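Local coordinates for organic hydroperoxide resistance protein (PDB 6MJN), which probably reduces organic hydroperoxides with reactive cysteine thiols, protecting the bacterium from oxidative damage as a member of the OsmC family, at residues S79-S84 and H108-N113; S87-Y92 and L101-H106. One frame throughout, in Å; residues are numbered along the deposited sequence.

Interaction 1 of 2, residues S79-S84 and H108-N113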
loop_
_atom_site.group_PDB
_atom_site.type_symbol
_atom_site.label_atom_id
_atom_site.label_comp_id
_atom_site.label_asym_id
_atom_site.label_seq_id
_atom_site.Cartn_x
_atom_site.Cartn_y
_atom_site.Cartn_z
ATOM N N SER B 79 10.417 -19.447 19.258
ATOM C CA SER B 79 11.769 -18.934 19.500
ATOM C C SER B 79 12.356 -18.326 18.221
ATOM O O SER B 79 13.270 -18.864 17.589
ATOM C CB SER B 79 12.659 -20.043 20.051
ATOM O OG SER B 79 12.715 -21.149 19.165
ATOM N N LEU B 80 11.818 -17.159 17.863
ATOM C CA LEU B 80 12.343 -16.367 16.756
ATOM C C LEU B 80 13.549 -15.565 17.200
ATOM O O LEU B 80 13.471 -14.792 18.158
ATOM C CB LEU B 80 11.291 -15.394 16.226
ATOM C CG LEU B 80 10.369 -15.866 15.128
ATOM C CD1 LEU B 80 10.017 -14.693 14.230
ATOM C CD2 LEU B 80 11.056 -16.950 14.366
ATOM N N GLU B 81 14.656 -15.718 16.487
ATOM C CA GLU B 81 15.791 -14.851 16.768
ATOM C C GLU B 81 15.719 -13.578 15.932
ATOM O O GLU B 81 15.785 -12.474 16.479
ATOM C CB GLU B 81 17.110 -15.593 16.523
ATOM C CG GLU B 81 17.278 -16.853 17.353
ATOM C CD GLU B 81 18.582 -17.574 17.056
ATOM O OE1 GLU B 81 19.472 -16.960 16.429
ATOM O OE2 GLU B 81 18.717 -18.754 17.446
ATOM N N ASP B 82 15.567 -13.716 14.616
ATOM C CA ASP B 82 15.480 -12.564 13.728
ATOM C C ASP B 82 14.583 -12.904 12.540
ATOM O O ASP B 82 14.303 -14.072 12.257
ATOM C CB ASP B 82 16.873 -12.127 13.250
ATOM C CG ASP B 82 16.894 -10.705 12.717
ATOM O OD1 ASP B 82 15.884 -9.982 12.876
ATOM O OD2 ASP B 82 17.927 -10.309 12.134
ATOM N N VAL B 83 14.120 -11.862 11.856
ATOM C CA VAL B 83 13.373 -12.032 10.616
ATOM C C VAL B 83 13.596 -10.797 9.756
ATOM O O VAL B 83 13.639 -9.671 10.261
ATOM C CB VAL B 83 11.866 -12.268 10.882
ATOM C CG1 VAL B 83 11.275 -11.120 11.677
ATOM C CG2 VAL B 83 11.099 -12.417 9.569
ATOM N N SER B 84 13.764 -11.014 8.457
ATOM C CA SER B 84 13.645 -9.934 7.494
ATOM C C SER B 84 12.649 -10.359 6.429
ATOM O O SER B 84 12.394 -11.552 6.222
ATOM C CB SER B 84 14.993 -9.576 6.866
ATOM O OG SER B 84 15.495 -10.652 6.117
ATOM N N HIS B 108 12.862 -14.337 5.571
ATOM C CA HIS B 108 14.122 -14.901 6.052
ATOM C C HIS B 108 14.072 -14.914 7.574
ATOM O O HIS B 108 14.122 -13.861 8.214
ATOM C CB HIS B 108 15.325 -14.105 5.546
ATOM C CG HIS B 108 16.650 -14.661 5.978
ATOM N ND1 HIS B 108 17.844 -14.212 5.458
ATOM C CD2 HIS B 108 16.969 -15.626 6.872
ATOM C CE1 HIS B 108 18.842 -14.871 6.016
ATOM N NE2 HIS B 108 18.338 -15.733 6.881
ATOM N N ILE B 109 14.000 -16.120 8.148
ATOM C CA ILE B 109 13.752 -16.326 9.573
ATOM C C ILE B 109 14.939 -17.057 10.193
ATOM O O ILE B 109 15.400 -18.063 9.647
ATOM C CB ILE B 109 12.448 -17.127 9.773
ATOM C CG1 ILE B 109 11.236 -16.310 9.316
ATOM C CG2 ILE B 109 12.281 -17.555 11.213
ATOM C CD1 ILE B 109 9.928 -17.051 9.408
ATOM N N THR B 110 15.470 -16.526 11.308
ATOM C CA THR B 110 16.534 -17.170 12.067
ATOM C C THR B 110 15.949 -17.793 13.328
ATOM O O THR B 110 15.123 -17.177 14.005
ATOM C CB THR B 110 17.632 -16.161 12.464
ATOM O OG1 THR B 110 17.927 -15.302 11.354
ATOM C CG2 THR B 110 18.906 -16.875 12.903
ATOM N N GLY B 111 16.397 -19.009 13.656
ATOM C CA GLY B 111 16.069 -19.635 14.926
ATOM C C GLY B 111 15.094 -20.792 14.848
ATOM O O GLY B 111 14.835 -21.427 15.876
ATOM N N LEU B 112 14.553 -21.083 13.671
ATOM C CA LEU B 112 13.595 -22.158 13.472
ATOM C C LEU B 112 14.107 -23.096 12.393
ATOM O O LEU B 112 14.912 -22.702 11.539
ATOM C CB LEU B 112 12.228 -21.614 13.048
ATOM C CG LEU B 112 11.564 -20.625 14.000
ATOM C CD1 LEU B 112 10.238 -20.180 13.397
ATOM C CD2 LEU B 112 11.364 -21.248 15.352
ATOM N N ASN B 113 13.634 -24.346 12.429
ATOM C CA ASN B 113 13.920 -25.211 11.295
ATOM C C ASN B 113 12.970 -24.837 10.144
ATOM O O ASN B 113 12.044 -24.022 10.300
ATOM C CB ASN B 113 13.892 -26.703 11.709
ATOM C CG ASN B 113 12.503 -27.215 12.123
ATOM O OD1 ASN B 113 11.512 -27.026 11.418
ATOM N ND2 ASN B 113 12.451 -27.910 13.265
#
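The carbonyl oxygen of His108 is gripped twice by the facing strand: Ser84 N donates a hydrogen bond to His108 O at 2.9 Å, and a CA-H...O contact arrives from Val83 CA, 3.1 Å from His108 O. The return bond, His108 N to Ser84 O, is nearly straight at the hydrogen (175°). Further along, Thr110 N bonds to Asp82 O, while Thr110 O takes Glu81 N at 2.9 Å. Glu81 and Asp82 thus both face Thr110, a classic beta bulge with one extra residue on the 79-84 side. Leu80 CD2 touches two side chains of the other segment, 3.4 Å from Ile109 CG2 and 3.5 Å from Leu112 CD1; both approaches are tighter than usual for carbon pairs. Val83 and Ile109 lie side by side on the same face, CG2 of Val83 meeting CG1 of Ile109 at 3.9 Å. Glu81 points toward 108-113; with CG beside its own backbone N (chi1 -58°) and the chain extended, it crosses the side chain of Thr110 at about a right angle, placing OE1 3.6 Å from Thr110 CG2. Its CG and carboxylate also lie against CA of Gly111, where no side chain stands in the way. The apolar face is closed by two helices: Leu80 packs on Ile69 and Ala73 of helix 53-76 and on Leu120 of helix 114-125, and Ile109 on Ala117 and Val121. Ile109 also bonds through its backbone to Ser145 of strand 140-146, while Ser84 joins a strand of the second subunit.

Interaction 2 of 2, residues S87-Y92 and L101-H106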
loop_
_atom_site.group_PDB
_atom_site.type_symbol
_atom_site.label_atom_id
_atom_site.label_comp_id
_atom_site.label_asym_id
_atom_site.label_seq_id
_atom_site.Cartn_x
_atom_site.Cartn_y
_atom_site.Cartn_z
ATOM N N SER B 87 9.472 -8.136 -0.258
ATOM C CA SER B 87 8.254 -8.151 -1.060
ATOM C C SER B 87 8.624 -7.754 -2.476
ATOM O O SER B 87 9.421 -6.840 -2.685
ATOM C CB SER B 87 7.204 -7.180 -0.520
ATOM O OG SER B 87 7.656 -5.857 -0.697
ATOM N N GLU B 88 8.076 -8.460 -3.449
ATOM C CA GLU B 88 8.274 -8.097 -4.841
ATOM C C GLU B 88 6.903 -7.845 -5.444
ATOM O O GLU B 88 6.038 -8.727 -5.412
ATOM C CB GLU B 88 9.013 -9.192 -5.583
ATOM C CG GLU B 88 9.162 -8.907 -7.060
ATOM C CD GLU B 88 9.791 -10.078 -7.785
ATOM O OE1 GLU B 88 10.900 -10.484 -7.397
ATOM O OE2 GLU B 88 9.162 -10.607 -8.723
ATOM N N VAL B 89 6.703 -6.646 -5.968
ATOM C CA VAL B 89 5.395 -6.208 -6.447
ATOM C C VAL B 89 5.517 -5.897 -7.929
ATOM O O VAL B 89 6.427 -5.165 -8.344
ATOM C CB VAL B 89 4.888 -4.991 -5.660
ATOM C CG1 VAL B 89 3.669 -4.338 -6.368
ATOM C CG2 VAL B 89 4.540 -5.431 -4.218
ATOM N N SER B 90 4.630 -6.486 -8.727
ATOM C CA SER B 90 4.638 -6.273 -10.164
ATOM C C SER B 90 3.311 -5.665 -10.596
ATOM O O SER B 90 2.255 -5.941 -10.019
ATOM C CB SER B 90 4.880 -7.579 -10.930
ATOM O OG SER B 90 6.201 -8.017 -10.728
ATOM N N LEU B 91 3.383 -4.838 -11.629
ATOM C CA LEU B 91 2.216 -4.216 -12.219
ATOM C C LEU B 91 1.900 -4.950 -13.518
ATOM O O LEU B 91 2.812 -5.240 -14.311
ATOM C CB LEU B 91 2.481 -2.725 -12.458
ATOM C CG LEU B 91 1.398 -1.905 -13.161
ATOM C CD1 LEU B 91 0.175 -1.767 -12.255
ATOM C CD2 LEU B 91 1.947 -0.532 -13.533
ATOM N N TYR B 92 0.623 -5.290 -13.717
ATOM C CA TYR B 92 0.181 -5.952 -14.944
ATOM C C TYR B 92 -1.012 -5.211 -15.539
ATOM O O TYR B 92 -1.818 -4.611 -14.820
ATOM C CB TYR B 92 -0.223 -7.422 -14.690
ATOM C CG TYR B 92 0.841 -8.275 -14.035
ATOM C CD1 TYR B 92 0.941 -8.356 -12.644
ATOM C CD2 TYR B 92 1.739 -9.009 -14.805
ATOM C CE1 TYR B 92 1.918 -9.150 -12.036
ATOM C CE2 TYR B 92 2.722 -9.788 -14.219
ATOM C CZ TYR B 92 2.805 -9.857 -12.830
ATOM O OH TYR B 92 3.771 -10.634 -12.228
ATOM N N LEU B 101 -2.071 -5.678 -9.525
ATOM C CA LEU B 101 -0.826 -6.013 -8.846
ATOM C C LEU B 101 -0.698 -7.527 -8.675
ATOM O O LEU B 101 -1.702 -8.237 -8.532
ATOM C CB LEU B 101 -0.767 -5.336 -7.467
ATOM C CG LEU B 101 -0.908 -3.804 -7.417
ATOM C CD1 LEU B 101 -0.837 -3.345 -5.970
ATOM C CD2 LEU B 101 0.187 -3.174 -8.224
ATOM N N GLY B 102 0.550 -8.009 -8.721
ATOM C CA GLY B 102 0.900 -9.327 -8.217
ATOM C C GLY B 102 2.053 -9.208 -7.257
ATOM O O GLY B 102 2.840 -8.255 -7.306
ATOM N N VAL B 103 2.167 -10.178 -6.333
ATOM C CA VAL B 103 3.090 -10.071 -5.198
ATOM C C VAL B 103 3.755 -11.418 -4.938
ATOM O O VAL B 103 3.091 -12.462 -4.944
ATOM C CB VAL B 103 2.367 -9.610 -3.904
ATOM C CG1 VAL B 103 3.367 -9.448 -2.731
ATOM C CG2 VAL B 103 1.575 -8.328 -4.118
ATOM N N ALA B 104 5.070 -11.389 -4.693
ATOM C CA ALA B 104 5.804 -12.516 -4.131
ATOM C C ALA B 104 6.441 -12.051 -2.831
ATOM O O ALA B 104 7.070 -10.990 -2.798
ATOM C CB ALA B 104 6.875 -13.042 -5.099
ATOM N N LEU B 105 6.253 -12.826 -1.762
ATOM C CA LEU B 105 6.809 -12.526 -0.451
ATOM C C LEU B 105 7.877 -13.555 -0.119
ATOM O O LEU B 105 7.697 -14.747 -0.384
ATOM C CB LEU B 105 5.707 -12.555 0.621
ATOM C CG LEU B 105 4.619 -11.475 0.483
ATOM C CD1 LEU B 105 3.602 -11.658 1.607
ATOM C CD2 LEU B 105 5.214 -10.077 0.535
ATOM N N HIS B 106 8.995 -13.112 0.442
ATOM C CA HIS B 106 10.020 -14.061 0.857
ATOM C C HIS B 106 10.467 -13.715 2.262
ATOM O O HIS B 106 11.066 -12.659 2.480
ATOM C CB HIS B 106 11.214 -14.042 -0.098
ATOM C CG HIS B 106 12.302 -14.984 0.303
ATOM N ND1 HIS B 106 12.111 -16.345 0.379
ATOM C CD2 HIS B 106 13.579 -14.763 0.687
ATOM C CE1 HIS B 106 13.228 -16.926 0.772
ATOM N NE2 HIS B 106 14.135 -15.988 0.971
#
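Val89 and Val103 stand side by side, pointing the same way from a non-hydrogen-bonded pair, and their CG2 methyls meet at 4.1 Å. Each CG2 lies beside its own backbone N, anti to the carbonyl carbon, which leaves CG1 of Val89 (chi1 167°) to reach diagonally across to CD2 of Leu101 on the facing strand, again at 4.1 Å, the two side chains crossing at a slant. That same Leu101 methyl lies 4.3 Å from Leu91 CD1, so it bridges two side chains of the neighbouring strand. At the other end Leu105 CD2 rests 3.7 Å from Ser87 CB; the Ser87 hydroxyl hydrogen-bonds Ala58 O in helix 53-76. On the reverse face the Tyr92 ring turns its edge to the backbone, with Gly102 N in the ring plane and 3.8 Å from CE1. Gly102 carries no side chain there, so the ring can come down beside the peptide. Between these faces, paired backbone bonds tie Glu88 to Ala104 and Ser90 to Gly102, the shortest being Glu88 N to Ala104 O at 2.8 Å. Ser90 OG bonds Thr14 OG1 of the second subunit. This is a regular antiparallel beta hairpin whose apolar face packs on helix 53-76 through Val89, Val103 and Leu105, and whose strand 82-93 pairs antiparallel with a strand of the second subunit, so that the sheet runs on across the interface, consistent with the interlocked dimer of OsmC-like proteins.

How the interactions relate
Both interactions zip together the same two strands, 82-93 and 99-110, with centres about 23 Å apart. Along the chain the order is 79-84, 87-92, 101-106, 108-113, so interaction 2 is nested within the loop closed by interaction 1. The inner contact lies nearer the hairpin turn and the centre of the chain; the outer one sits at the open end, about 19 Å from that centre, where the strand leads on to helix 114-125. Helix 53-76 backs both, and strand 140-146 flanks strand 99-110 on its far side. A strand of the second subunit pairs with 82-93 at both levels, making the hairpin a shared element of the dimer.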